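Local atomic coordinates of serine-tRNA ligase (Naegleria fowleri, PDB entry 6BLJ), a protein that probably charges tRNA(Ser) with serine in the cytosol, first activating the amino acid with ATP, and here holds AMP in its pocket. Residues H59-T64 with V127-S132; V79-D84 with N113-K118; Y186-H191 with W394-D399; M242-P247 with I304-M309. All coordinates share one frame; numbering follows the deposited sequence.

Contact 1 (H59-T64 with V127-S132); sequences HIKSFT and VHIKNS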
loop_
_atom_site.group_PDB
_atom_site.type_symbol
_atom_site.label_atom_id
_atom_site.label_comp_id
_atom_site.label_asym_id
_atom_site.label_seq_id
_atom_site.Cartn_x
_atom_site.Cartn_y
_atom_site.Cartn_z
ATOM N N HIS A 59 9.589 -16.056 44.814
ATOM C CA HIS A 59 9.338 -17.255 45.613
ATOM C C HIS A 59 10.232 -18.409 45.171
ATOM O O HIS A 59 10.796 -19.128 46.005
ATOM C CB HIS A 59 7.867 -17.663 45.485
ATOM C CG HIS A 59 7.495 -18.878 46.280
ATOM N ND1 HIS A 59 8.099 -19.204 47.475
ATOM C CD2 HIS A 59 6.599 -19.864 46.033
ATOM C CE1 HIS A 59 7.577 -20.325 47.942
ATOM N NE2 HIS A 59 6.666 -20.746 47.085
ATOM N N ILE A 60 10.402 -18.578 43.857
ATOM C CA ILE A 60 11.264 -19.642 43.356
ATOM C C ILE A 60 12.714 -19.363 43.729
ATOM O O ILE A 60 13.448 -20.270 44.136
ATOM C CB ILE A 60 11.106 -19.781 41.833
ATOM C CG1 ILE A 60 9.662 -20.108 41.459
ATOM C CG2 ILE A 60 12.014 -20.887 41.304
ATOM C CD1 ILE A 60 9.396 -19.936 39.956
ATOM N N LYS A 61 13.138 -18.096 43.622
ATOM C CA LYS A 61 14.517 -17.732 43.935
ATOM C C LYS A 61 14.873 -17.999 45.395
ATOM O O LYS A 61 16.036 -18.283 45.707
ATOM C CB LYS A 61 14.755 -16.258 43.599
ATOM C CG LYS A 61 15.200 -16.003 42.177
ATOM C CD LYS A 61 15.030 -14.534 41.804
ATOM C CE LYS A 61 15.897 -14.159 40.611
ATOM N NZ LYS A 61 15.561 -12.815 40.055
ATOM N N SER A 62 13.895 -17.932 46.298
ATOM C CA SER A 62 14.184 -18.206 47.699
ATOM C C SER A 62 14.596 -19.655 47.917
ATOM O O SER A 62 15.262 -19.957 48.914
ATOM C CB SER A 62 12.975 -17.870 48.575
ATOM O OG SER A 62 11.937 -18.820 48.396
ATOM N N PHE A 63 14.160 -20.563 47.028
ATOM C CA PHE A 63 14.538 -21.976 47.125
ATOM C C PHE A 63 16.048 -22.153 47.066
ATOM O O PHE A 63 16.597 -23.072 47.693
ATOM C CB PHE A 63 13.891 -22.783 45.992
ATOM C CG PHE A 63 12.375 -22.802 46.018
ATOM C CD1 PHE A 63 11.660 -22.293 47.094
ATOM C CD2 PHE A 63 11.670 -23.305 44.935
ATOM C CE1 PHE A 63 10.276 -22.315 47.102
ATOM C CE2 PHE A 63 10.283 -23.333 44.937
ATOM C CZ PHE A 63 9.586 -22.837 46.022
ATOM N N THR A 64 16.721 -21.303 46.291
ATOM C CA THR A 64 18.172 -21.365 46.161
ATOM C C THR A 64 18.848 -21.191 47.516
ATOM O O THR A 64 19.710 -21.987 47.906
ATOM C CB THR A 64 18.638 -20.274 45.192
ATOM O OG1 THR A 64 18.026 -20.483 43.918
ATOM C CG2 THR A 64 20.140 -20.342 45.011
ATOM N N VAL A 127 15.425 -24.913 35.146
ATOM C CA VAL A 127 14.093 -25.258 34.672
ATOM C C VAL A 127 13.037 -24.277 35.170
ATOM O O VAL A 127 12.088 -23.966 34.449
ATOM C CB VAL A 127 13.746 -26.712 35.072
ATOM C CG1 VAL A 127 12.299 -27.065 34.713
ATOM C CG2 VAL A 127 14.730 -27.699 34.419
ATOM N N HIS A 128 13.164 -23.778 36.400
ATOM C CA HIS A 128 12.099 -22.959 36.965
ATOM C C HIS A 128 12.427 -21.470 36.996
ATOM O O HIS A 128 11.580 -20.647 36.631
ATOM C CB HIS A 128 11.761 -23.460 38.367
ATOM C CG HIS A 128 11.257 -24.865 38.373
ATOM N ND1 HIS A 128 9.922 -25.176 38.499
ATOM C CD2 HIS A 128 11.916 -26.047 38.293
ATOM C CE1 HIS A 128 9.777 -26.490 38.475
ATOM N NE2 HIS A 128 10.971 -27.041 38.358
ATOM N N ILE A 129 13.626 -21.099 37.453
ATOM C CA ILE A 129 13.979 -19.682 37.529
ATOM C C ILE A 129 14.055 -19.079 36.129
ATOM O O ILE A 129 13.470 -18.023 35.858
ATOM C CB ILE A 129 15.299 -19.495 38.298
ATOM C CG1 ILE A 129 15.105 -19.806 39.786
ATOM C CG2 ILE A 129 15.834 -18.073 38.120
ATOM C CD1 ILE A 129 16.394 -19.718 40.593
ATOM N N LYS A 130 14.739 -19.763 35.206
ATOM C CA LYS A 130 14.821 -19.270 33.831
ATOM C C LYS A 130 13.440 -19.174 33.192
ATOM O O LYS A 130 13.128 -18.184 32.513
ATOM C CB LYS A 130 15.729 -20.177 33.000
ATOM N N ASN A 131 12.598 -20.195 33.395
ATOM C CA ASN A 131 11.252 -20.170 32.823
ATOM C C ASN A 131 10.446 -18.986 33.351
ATOM O O ASN A 131 9.749 -18.311 32.586
ATOM C CB ASN A 131 10.528 -21.482 33.115
ATOM C CG ASN A 131 9.181 -21.566 32.421
ATOM O OD1 ASN A 131 9.106 -21.740 31.203
ATOM N ND2 ASN A 131 8.108 -21.440 33.193
ATOM N N SER A 132 10.530 -18.721 34.654
ATOM C CA SER A 132 9.789 -17.607 35.240
ATOM C C SER A 132 10.357 -16.264 34.794
ATOM O O SER A 132 9.604 -15.301 34.611
ATOM C CB SER A 132 9.797 -17.702 36.763
ATOM O OG SER A 132 8.574 -18.226 37.238
#
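Ile-60 and Ile-129 mark where two helical segments come nearest, their axes 9.7 Å apart and running roughly antiparallel at 147°. The CA atoms of this pair are 6.4 Å apart. The two side chains slide past each other in opposite directions, with CG2 of Ile-60 at 3.6 Å from CG1 of Ile-129. Ile-60 points at the facing helix and splits its contact between two branches. With chi1 (to CG1) at -60°, CG2 of Ile-60 stands anti to the backbone N and meets CB of His-128 at 3.9 Å. Its CD1 reaches Ser-132 and lies 3.3 Å from OG, a close contact of a methyl group with a hydroxyl oxygen.

Helix 38-76 and helix 114-147, which carry these segments, form the long helical hairpin of the N-terminal arm. In seryl-tRNA synthetases this arm reaches out to the long variable arm of tRNA(Ser). The same role is likely here.

Ile-129 starts to the flank, but its CD1 methyl comes back to the other helix. It meets OG1 of Thr-64 at 3.8 Å, and the two side chains cross at about a right angle. CG of Lys-61 lies alongside the same methyl at 4.2 Å. No hydrogen bond joins the two segments. Ile-124, on helix 114-147, touches both isoleucines, and Tyr-96 packs on Ile-60. On 127-132, Val-127 O accepts a hydrogen bond from Ser-433 OG of the second subunit.

Contact 2 (V79-D84 with N113-K118); sequences VPLGDD and NTNQLK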
loop_
_atom_site.group_PDB
_atom_site.type_symbol
_atom_site.label_atom_id
_atom_site.label_comp_id
_atom_site.label_asym_id
_atom_site.label_seq_id
_atom_site.Cartn_x
_atom_site.Cartn_y
_atom_site.Cartn_z
ATOM N N VAL A 79 28.765 -33.897 57.525
ATOM C CA VAL A 79 27.825 -34.917 57.048
ATOM C C VAL A 79 28.338 -35.485 55.725
ATOM O O VAL A 79 28.673 -34.706 54.817
ATOM C CB VAL A 79 26.425 -34.325 56.884
ATOM C CG1 VAL A 79 25.492 -35.326 56.182
ATOM C CG2 VAL A 79 25.858 -33.914 58.234
ATOM N N PRO A 80 28.419 -36.815 55.577
ATOM C CA PRO A 80 28.856 -37.392 54.296
ATOM C C PRO A 80 27.973 -36.941 53.136
ATOM O O PRO A 80 26.770 -36.708 53.295
ATOM C CB PRO A 80 28.739 -38.905 54.529
ATOM C CG PRO A 80 28.838 -39.069 56.026
ATOM C CD PRO A 80 28.169 -37.849 56.598
ATOM N N LEU A 81 28.590 -36.819 51.952
ATOM C CA LEU A 81 27.869 -36.313 50.783
ATOM C C LEU A 81 26.877 -37.332 50.235
ATOM O O LEU A 81 25.833 -36.951 49.695
ATOM C CB LEU A 81 28.853 -35.902 49.683
ATOM C CG LEU A 81 29.771 -34.705 49.961
ATOM C CD1 LEU A 81 30.749 -34.510 48.817
ATOM C CD2 LEU A 81 28.949 -33.450 50.164
ATOM N N GLY A 82 27.174 -38.620 50.366
ATOM C CA GLY A 82 26.353 -39.643 49.758
ATOM C C GLY A 82 26.801 -39.952 48.346
ATOM O O GLY A 82 27.723 -39.343 47.791
ATOM N N ASP A 83 26.124 -40.932 47.750
ATOM C CA ASP A 83 26.421 -41.292 46.374
ATOM C C ASP A 83 25.884 -40.236 45.407
ATOM O O ASP A 83 25.068 -39.376 45.762
ATOM C CB ASP A 83 25.836 -42.663 46.040
ATOM C CG ASP A 83 26.522 -43.774 46.795
ATOM O OD1 ASP A 83 27.724 -43.610 47.107
ATOM O OD2 ASP A 83 25.859 -44.797 47.076
ATOM N N ASP A 84 26.360 -40.324 44.163
ATOM C CA ASP A 84 26.013 -39.392 43.089
ATOM C C ASP A 84 24.660 -39.793 42.492
ATOM O O ASP A 84 24.541 -40.206 41.338
ATOM C CB ASP A 84 27.122 -39.381 42.042
ATOM C CG ASP A 84 26.925 -38.310 40.977
ATOM O OD1 ASP A 84 26.177 -37.346 41.225
ATOM O OD2 ASP A 84 27.517 -38.447 39.885
ATOM N N ASN A 113 20.395 -36.607 49.871
ATOM C CA ASN A 113 21.772 -36.409 50.296
ATOM C C ASN A 113 22.296 -35.093 49.719
ATOM O O ASN A 113 21.621 -34.411 48.944
ATOM C CB ASN A 113 22.650 -37.614 49.924
ATOM C CG ASN A 113 22.868 -37.780 48.413
ATOM O OD1 ASN A 113 22.836 -36.816 47.630
ATOM N ND2 ASN A 113 23.111 -39.030 47.999
ATOM N N THR A 114 23.516 -34.721 50.102
ATOM C CA THR A 114 23.997 -33.389 49.748
ATOM C C THR A 114 24.276 -33.273 48.251
ATOM O O THR A 114 24.051 -32.212 47.657
ATOM C CB THR A 114 25.234 -33.045 50.573
ATOM O OG1 THR A 114 24.866 -33.036 51.961
ATOM C CG2 THR A 114 25.772 -31.671 50.187
ATOM N N ASN A 115 24.751 -34.354 47.618
ATOM C CA ASN A 115 24.885 -34.347 46.163
ATOM C C ASN A 115 23.538 -34.102 45.488
ATOM O O ASN A 115 23.452 -33.340 44.514
ATOM C CB ASN A 115 25.492 -35.663 45.672
ATOM C CG ASN A 115 26.965 -35.804 46.023
ATOM O OD1 ASN A 115 27.701 -34.817 46.083
ATOM N ND2 ASN A 115 27.402 -37.041 46.254
ATOM N N GLN A 116 22.472 -34.732 45.994
ATOM C CA GLN A 116 21.152 -34.513 45.412
ATOM C C GLN A 116 20.654 -33.098 45.664
ATOM O O GLN A 116 19.961 -32.530 44.813
ATOM C CB GLN A 116 20.148 -35.524 45.958
ATOM C CG GLN A 116 20.374 -36.956 45.468
ATOM C CD GLN A 116 19.500 -37.936 46.212
ATOM O OE1 GLN A 116 19.552 -38.016 47.439
ATOM N NE2 GLN A 116 18.672 -38.668 45.480
ATOM N N LEU A 117 21.031 -32.490 46.794
ATOM C CA LEU A 117 20.578 -31.130 47.049
ATOM C C LEU A 117 21.226 -30.162 46.076
ATOM O O LEU A 117 20.563 -29.229 45.602
ATOM C CB LEU A 117 20.898 -30.705 48.488
ATOM C CG LEU A 117 20.125 -31.385 49.616
ATOM C CD1 LEU A 117 20.639 -30.934 50.988
ATOM C CD2 LEU A 117 18.649 -31.094 49.467
ATOM N N LYS A 118 22.472 -30.428 45.675
ATOM C CA LYS A 118 23.103 -29.519 44.734
ATOM C C LYS A 118 22.532 -29.712 43.338
ATOM O O LYS A 118 22.413 -28.734 42.586
ATOM C CB LYS A 118 24.622 -29.729 44.732
ATOM C CG LYS A 118 25.276 -29.576 46.105
ATOM C CD LYS A 118 26.778 -29.371 45.997
ATOM C CE LYS A 118 27.526 -30.311 46.923
ATOM N NZ LYS A 118 28.722 -29.643 47.516
HETATM O O HOH W 1 27.096 -32.852 53.221
HETATM O O HOH W 2 24.265 -36.285 52.499
HETATM O O HOH W 3 23.592 -42.198 49.117
#
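Asn-113 and Asn-115 reach from the start of a helix to the backbone of loop 79-84. Among the direct hydrogen bonds, ND2 of Asn-113 gives one to Asp-83 O at 3.0 Å. It uses a carbonyl lone pair, although the acceptor lies 32° out of the amide plane. ND2 of Asn-115 adds a weak, straight bond to the same oxygen at 3.3 Å, so two amides share one carbonyl. Leu-81 O receives weak bonds from the backbone N atoms of Thr-114 and Asn-115.

Three waters extend the link. One joins Val-79 O to Thr-114 OG1. Another donates to Pro-80 O and accepts from Thr-114 N. A third accepts from Asp-83 N and weakly from Asn-113 ND2.

The apolar part is small. CD2 of Leu-81 meets CG2 of Thr-114 at 3.6 Å, and Met-75 of helix 38-76 packs on Leu-81.

Within the helix start, chi1 of 68° puts CG of Asn-113 between its N and carbonyl carbon. From there OD1 of Asn-113 accepts from Gln-116 N at 2.7 Å. Gln-116 OE1 accepts from Asn-113 N at 2.9 Å. These reciprocal bonds make a capping box, with Asn-113 as N-cap of helix 114-147 at the far end of the helical arm.

Contact 3 (Y186-H191 with W394-D399); sequences YKCLKH and WFPGAD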
loop_
_atom_site.group_PDB
_atom_site.type_symbol
_atom_site.label_atom_id
_atom_site.label_comp_id
_atom_site.label_asym_id
_atom_site.label_seq_id
_atom_site.Cartn_x
_atom_site.Cartn_y
_atom_site.Cartn_z
ATOM N N TYR A 186 -19.619 42.469 -8.725
ATOM C CA TYR A 186 -18.553 41.578 -9.164
ATOM C C TYR A 186 -18.427 40.415 -8.192
ATOM O O TYR A 186 -18.267 40.620 -6.984
ATOM C CB TYR A 186 -17.231 42.337 -9.270
ATOM C CG TYR A 186 -16.135 41.512 -9.889
ATOM C CD1 TYR A 186 -15.975 41.458 -11.269
ATOM C CD2 TYR A 186 -15.269 40.765 -9.095
ATOM C CE1 TYR A 186 -14.975 40.683 -11.847
ATOM C CE2 TYR A 186 -14.266 39.982 -9.663
ATOM C CZ TYR A 186 -14.119 39.955 -11.036
ATOM O OH TYR A 186 -13.121 39.191 -11.601
ATOM N N LYS A 187 -18.543 39.201 -8.713
ATOM C CA LYS A 187 -18.459 37.993 -7.904
ATOM C C LYS A 187 -17.023 37.485 -7.875
ATOM O O LYS A 187 -16.399 37.321 -8.929
ATOM C CB LYS A 187 -19.396 36.919 -8.460
ATOM C CG LYS A 187 -19.328 35.593 -7.705
ATOM C CD LYS A 187 -20.398 34.633 -8.249
ATOM C CE LYS A 187 -20.374 33.286 -7.530
ATOM N NZ LYS A 187 -21.512 32.421 -7.954
ATOM N N CYS A 188 -16.510 37.217 -6.672
ATOM C CA CYS A 188 -15.144 36.727 -6.514
ATOM C C CYS A 188 -14.934 35.413 -7.256
ATOM O O CYS A 188 -15.766 34.508 -7.180
ATOM C CB CYS A 188 -14.817 36.527 -5.034
ATOM S SG CYS A 188 -14.506 38.060 -4.128
ATOM N N LEU A 189 -13.822 35.322 -7.980
ATOM C CA LEU A 189 -13.432 34.079 -8.630
ATOM C C LEU A 189 -12.734 33.145 -7.638
ATOM O O LEU A 189 -12.191 33.571 -6.622
ATOM C CB LEU A 189 -12.491 34.355 -9.803
ATOM C CG LEU A 189 -13.000 35.205 -10.971
ATOM C CD1 LEU A 189 -11.869 35.449 -11.951
ATOM C CD2 LEU A 189 -14.129 34.458 -11.652
ATOM N N LYS A 190 -12.761 31.859 -7.969
ATOM C CA LYS A 190 -12.063 30.790 -7.267
ATOM C C LYS A 190 -10.579 30.772 -7.645
ATOM O O LYS A 190 -10.207 31.153 -8.760
ATOM C CB LYS A 190 -12.710 29.454 -7.655
ATOM C CG LYS A 190 -12.590 28.320 -6.672
ATOM C CD LYS A 190 -13.473 27.146 -7.129
ATOM C CE LYS A 190 -14.929 27.568 -7.318
ATOM N NZ LYS A 190 -15.696 27.700 -6.039
ATOM N N HIS A 191 -9.737 30.250 -6.738
ATOM C CA HIS A 191 -8.285 30.313 -6.951
ATOM C C HIS A 191 -7.848 29.710 -8.295
ATOM O O HIS A 191 -6.992 30.278 -8.979
ATOM C CB HIS A 191 -7.544 29.630 -5.788
ATOM C CG HIS A 191 -8.039 28.253 -5.462
ATOM N ND1 HIS A 191 -7.621 27.126 -6.138
ATOM C CD2 HIS A 191 -8.922 27.825 -4.527
ATOM C CE1 HIS A 191 -8.229 26.064 -5.637
ATOM N NE2 HIS A 191 -9.024 26.461 -4.658
ATOM N N TRP A 394 -10.541 32.544 5.285
ATOM C CA TRP A 394 -11.654 32.915 4.417
ATOM C C TRP A 394 -11.288 32.749 2.942
ATOM O O TRP A 394 -10.288 33.305 2.474
ATOM C CB TRP A 394 -12.021 34.373 4.721
ATOM C CG TRP A 394 -13.097 35.009 3.913
ATOM C CD1 TRP A 394 -12.946 36.020 2.994
ATOM C CD2 TRP A 394 -14.499 34.721 3.967
ATOM N NE1 TRP A 394 -14.174 36.368 2.470
ATOM C CE2 TRP A 394 -15.140 35.582 3.045
ATOM C CE3 TRP A 394 -15.278 33.810 4.695
ATOM C CZ2 TRP A 394 -16.523 35.568 2.845
ATOM C CZ3 TRP A 394 -16.653 33.795 4.490
ATOM C CH2 TRP A 394 -17.259 34.673 3.571
ATOM N N PHE A 395 -12.123 32.019 2.201
ATOM C CA PHE A 395 -11.977 31.831 0.759
ATOM C C PHE A 395 -13.206 32.415 0.067
ATOM O O PHE A 395 -14.218 31.717 -0.104
ATOM C CB PHE A 395 -11.806 30.346 0.405
ATOM C CG PHE A 395 -10.432 29.791 0.697
ATOM C CD1 PHE A 395 -10.078 29.410 1.983
ATOM C CD2 PHE A 395 -9.495 29.644 -0.321
ATOM C CE1 PHE A 395 -8.823 28.891 2.247
ATOM C CE2 PHE A 395 -8.230 29.118 -0.066
ATOM C CZ PHE A 395 -7.894 28.740 1.225
ATOM N N PRO A 396 -13.174 33.694 -0.335
ATOM C CA PRO A 396 -14.397 34.334 -0.872
ATOM C C PRO A 396 -14.873 33.764 -2.202
ATOM O O PRO A 396 -16.010 34.049 -2.612
ATOM C CB PRO A 396 -13.995 35.816 -1.027
ATOM C CG PRO A 396 -12.484 35.791 -1.174
ATOM C CD PRO A 396 -12.014 34.611 -0.311
ATOM N N GLY A 397 -14.048 32.999 -2.901
ATOM C CA GLY A 397 -14.500 32.346 -4.105
ATOM C C GLY A 397 -15.046 30.947 -3.911
ATOM O O GLY A 397 -15.414 30.310 -4.900
ATOM N N ALA A 398 -15.102 30.433 -2.680
ATOM C CA ALA A 398 -15.522 29.046 -2.493
ATOM C C ALA A 398 -16.991 28.853 -2.822
ATOM O O ALA A 398 -17.794 29.792 -2.795
ATOM C CB ALA A 398 -15.295 28.592 -1.052
ATOM N N ASP A 399 -17.342 27.596 -3.101
ATOM C CA ASP A 399 -18.743 27.224 -3.210
ATOM C C ASP A 399 -19.424 27.481 -1.874
ATOM O O ASP A 399 -18.806 27.383 -0.810
ATOM C CB ASP A 399 -18.885 25.745 -3.607
ATOM C CG ASP A 399 -18.268 25.447 -4.963
ATOM O OD1 ASP A 399 -18.308 26.342 -5.836
ATOM O OD2 ASP A 399 -17.725 24.332 -5.152
HETATM O O HOH W 4 -17.676 33.820 -4.968
HETATM O O HOH W 5 -16.444 31.690 -7.185
#
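Pro-396 and Gly-397, which meet Cys-188 and Lys-190, sit at the corner of a type I beta turn from Phe-395 to Ala-398. Pro-396 is the first residue of 394-399 to touch 186-191. Its CB meets SG of Cys-188 at 3.9 Å, an apolar contact, while CB of Cys-188 lies 3.7 Å from Pro-396 O. Cys-188 points at the facing segment. A water lies within bonding distance of Pro-396 O and Cys-188 O.

Gly-397 comes next, and here the backbones are closest, with its CA 4.3 Å from CA of Lys-190. They pack directly on each other, and Leu-189 O sits 3.6 Å from CA of Gly-397. Gly-397 O is gripped from the other segment by NZ of Lys-190 at 2.9 Å. A second water lies between Gly-397 O and Cys-188 O and may bond to either.

Ala-398 turns its methyl away. Asp-399 then closes the row with a salt bridge, its OD1 at 3.0 Å from Lys-190 NZ. The ammonium comes from above the carboxylate plane, 66° out of it. The lysine chain bends at chi3 (-56°) and chi4 (-78°), which curls NZ back over the turn to serve both acceptors. Phe-34 of the third subunit packs on Asp-399.

The turn follows strand 387-394 in the class II catalytic domain, and Lys-190 is the N-cap of helix 191-197. Phe-395 packs on helix 448-458. Glu-457, near the end of that helix, accepts hydrogen bonds from Gly-397 N and His-191 N and so ties both segments to it.

Contact 4 (M242-P247 with I304-M309); sequences MPIYTP and IKYCGM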
loop_
_atom_site.group_PDB
_atom_site.type_symbol
_atom_site.label_atom_id
_atom_site.label_comp_id
_atom_site.label_asym_id
_atom_site.label_seq_id
_atom_site.Cartn_x
_atom_site.Cartn_y
_atom_site.Cartn_z
ATOM N N MET A 242 14.888 28.680 15.275
ATOM C CA MET A 242 16.052 28.298 14.476
ATOM C C MET A 242 15.633 27.715 13.126
ATOM O O MET A 242 14.997 26.659 13.077
ATOM C CB MET A 242 16.885 27.288 15.260
ATOM C CG MET A 242 17.923 26.581 14.436
ATOM S SD MET A 242 19.390 27.579 14.214
ATOM C CE MET A 242 20.479 26.715 15.344
ATOM N N PRO A 243 15.965 28.361 12.007
ATOM C CA PRO A 243 15.663 27.744 10.704
ATOM C C PRO A 243 16.358 26.395 10.568
ATOM O O PRO A 243 17.514 26.239 10.956
ATOM C CB PRO A 243 16.204 28.759 9.688
ATOM C CG PRO A 243 16.256 30.069 10.436
ATOM C CD PRO A 243 16.559 29.706 11.863
ATOM N N ILE A 244 15.641 25.409 10.029
ATOM C CA ILE A 244 16.225 24.089 9.807
ATOM C C ILE A 244 15.621 23.471 8.551
ATOM O O ILE A 244 14.405 23.341 8.425
ATOM C CB ILE A 244 16.073 23.169 11.043
ATOM C CG1 ILE A 244 16.716 21.802 10.804
ATOM C CG2 ILE A 244 14.610 23.022 11.492
ATOM C CD1 ILE A 244 16.809 20.945 12.096
ATOM N N TYR A 245 16.491 23.073 7.626
ATOM C CA TYR A 245 16.123 22.392 6.390
ATOM C C TYR A 245 16.415 20.902 6.579
ATOM O O TYR A 245 17.474 20.546 7.096
ATOM C CB TYR A 245 16.936 22.978 5.227
ATOM C CG TYR A 245 16.858 22.246 3.908
ATOM C CD1 TYR A 245 15.923 22.612 2.929
ATOM C CD2 TYR A 245 17.739 21.210 3.620
ATOM C CE1 TYR A 245 15.859 21.938 1.701
ATOM C CE2 TYR A 245 17.677 20.516 2.407
ATOM C CZ TYR A 245 16.746 20.887 1.447
ATOM O OH TYR A 245 16.724 20.209 0.240
ATOM N N THR A 246 15.473 20.046 6.202
ATOM C CA THR A 246 15.493 18.639 6.584
ATOM C C THR A 246 15.698 17.697 5.395
ATOM O O THR A 246 15.488 18.081 4.241
ATOM C CB THR A 246 14.168 18.267 7.270
ATOM O OG1 THR A 246 13.106 18.223 6.293
ATOM C CG2 THR A 246 13.797 19.297 8.325
ATOM N N PRO A 247 16.107 16.446 5.646
ATOM C CA PRO A 247 15.898 15.401 4.642
ATOM C C PRO A 247 14.428 15.347 4.282
ATOM O O PRO A 247 13.559 15.544 5.131
ATOM C CB PRO A 247 16.342 14.110 5.355
ATOM C CG PRO A 247 17.309 14.584 6.449
ATOM C CD PRO A 247 16.716 15.911 6.890
ATOM N N ILE A 304 13.413 24.570 23.009
ATOM C CA ILE A 304 14.105 24.485 21.727
ATOM C C ILE A 304 13.094 24.811 20.641
ATOM O O ILE A 304 12.094 24.104 20.494
ATOM C CB ILE A 304 14.710 23.092 21.502
ATOM C CG1 ILE A 304 15.683 22.738 22.624
ATOM C CG2 ILE A 304 15.405 23.022 20.151
ATOM C CD1 ILE A 304 16.134 21.312 22.577
ATOM N N LYS A 305 13.350 25.863 19.874
ATOM C CA LYS A 305 12.405 26.350 18.876
ATOM C C LYS A 305 13.022 26.224 17.487
ATOM O O LYS A 305 14.134 26.711 17.254
ATOM C CB LYS A 305 12.019 27.803 19.144
ATOM C CG LYS A 305 11.370 28.090 20.514
ATOM C CD LYS A 305 11.074 29.590 20.641
ATOM C CE LYS A 305 10.451 29.954 21.982
ATOM N NZ LYS A 305 10.131 31.408 22.041
ATOM N N TYR A 306 12.312 25.556 16.578
ATOM C CA TYR A 306 12.777 25.348 15.209
ATOM C C TYR A 306 11.775 25.909 14.216
ATOM O O TYR A 306 10.557 25.835 14.430
ATOM C CB TYR A 306 13.002 23.862 14.906
ATOM C CG TYR A 306 14.306 23.328 15.455
ATOM C CD1 TYR A 306 15.520 23.745 14.930
ATOM C CD2 TYR A 306 14.322 22.382 16.476
ATOM C CE1 TYR A 306 16.735 23.263 15.427
ATOM C CE2 TYR A 306 15.529 21.875 16.965
ATOM C CZ TYR A 306 16.726 22.325 16.433
ATOM O OH TYR A 306 17.915 21.842 16.913
ATOM N N CYS A 307 12.304 26.491 13.145
ATOM C CA CYS A 307 11.539 26.958 11.989
ATOM C C CYS A 307 11.843 25.967 10.870
ATOM O O CYS A 307 12.824 26.121 10.149
ATOM C CB CYS A 307 11.941 28.410 11.598
ATOM S SG CYS A 307 11.315 28.899 9.979
ATOM N N GLY A 308 11.008 24.934 10.746
ATOM C CA GLY A 308 11.284 23.863 9.797
ATOM C C GLY A 308 10.854 24.232 8.389
ATOM O O GLY A 308 9.819 24.858 8.174
ATOM N N MET A 309 11.641 23.783 7.421
ATOM C CA MET A 309 11.399 24.101 6.023
ATOM C C MET A 309 11.557 22.832 5.205
ATOM O O MET A 309 12.597 22.173 5.301
ATOM C CB MET A 309 12.412 25.159 5.566
ATOM C CG MET A 309 12.428 25.468 4.096
ATOM S SD MET A 309 13.870 26.512 3.755
ATOM C CE MET A 309 13.559 26.840 2.012
#
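The ring of Tyr-306 has Met-242 O at its edge, near its plane, at 3.5 Å from CD1 of Tyr-306. CG2 of Ile-244 approaches the ring obliquely, 3.6 Å from CD1 of Tyr-306. In the conformer described, one of two, Met-242 lies beside the ring. Its chi1 of 167° sets CG there; beyond it the chain bends away. Met-309 O lies oblique to the Tyr-245 ring.

Strands 242-245 and 304-309 pair in parallel. Four hydrogen bonds alternate between them: Met-242 N to Lys-305 O, Cys-307 N to Met-242 O, Ile-244 N to Cys-307 O and Met-309 N to Ile-244 O. The bond from Cys-307 N to Met-242 O is the shortest, 2.7 Å, and nearly straight at 174°. Met-242, Ile-244 and Tyr-306 share one face of the sheet. Pro-243, Tyr-245, Cys-307 and Met-309 share the other, where helix 220-238 packs on Cys-307 and Met-309. Strand 332-342 continues the sheet.

Backbone bonds thus fix the register, and side chains pack on both faces. The polar end of Tyr-245 bonds to Glu-334 and Gln-332 of the fourth subunit, and the sheet runs on across that interface. Helix 220-238 followed by this strand is consistent with motif 1 of class II synthetases.

Contacts 1 and 2 belong to the helical arm, and both use helix 114-147. Their centres are about 21 Å apart, and contact 2 is nested within the loop closed by contact 1. Contacts 3 and 4 belong to the catalytic body, with centres about 34 Å apart, and contact 4 is nested within the loop closed by contact 3. The two pairs lie far from each other. The centres of contacts 2 and 3 are about 95 Å apart, on opposite sides of the chain's centre. Contact 4 lies near the bound AMP, about 13 Å from it at the side-chain position of Gly-308. Strand 304-313 continues beyond contact 4 toward Arg-314 and Glu-316 of the AMP pocket.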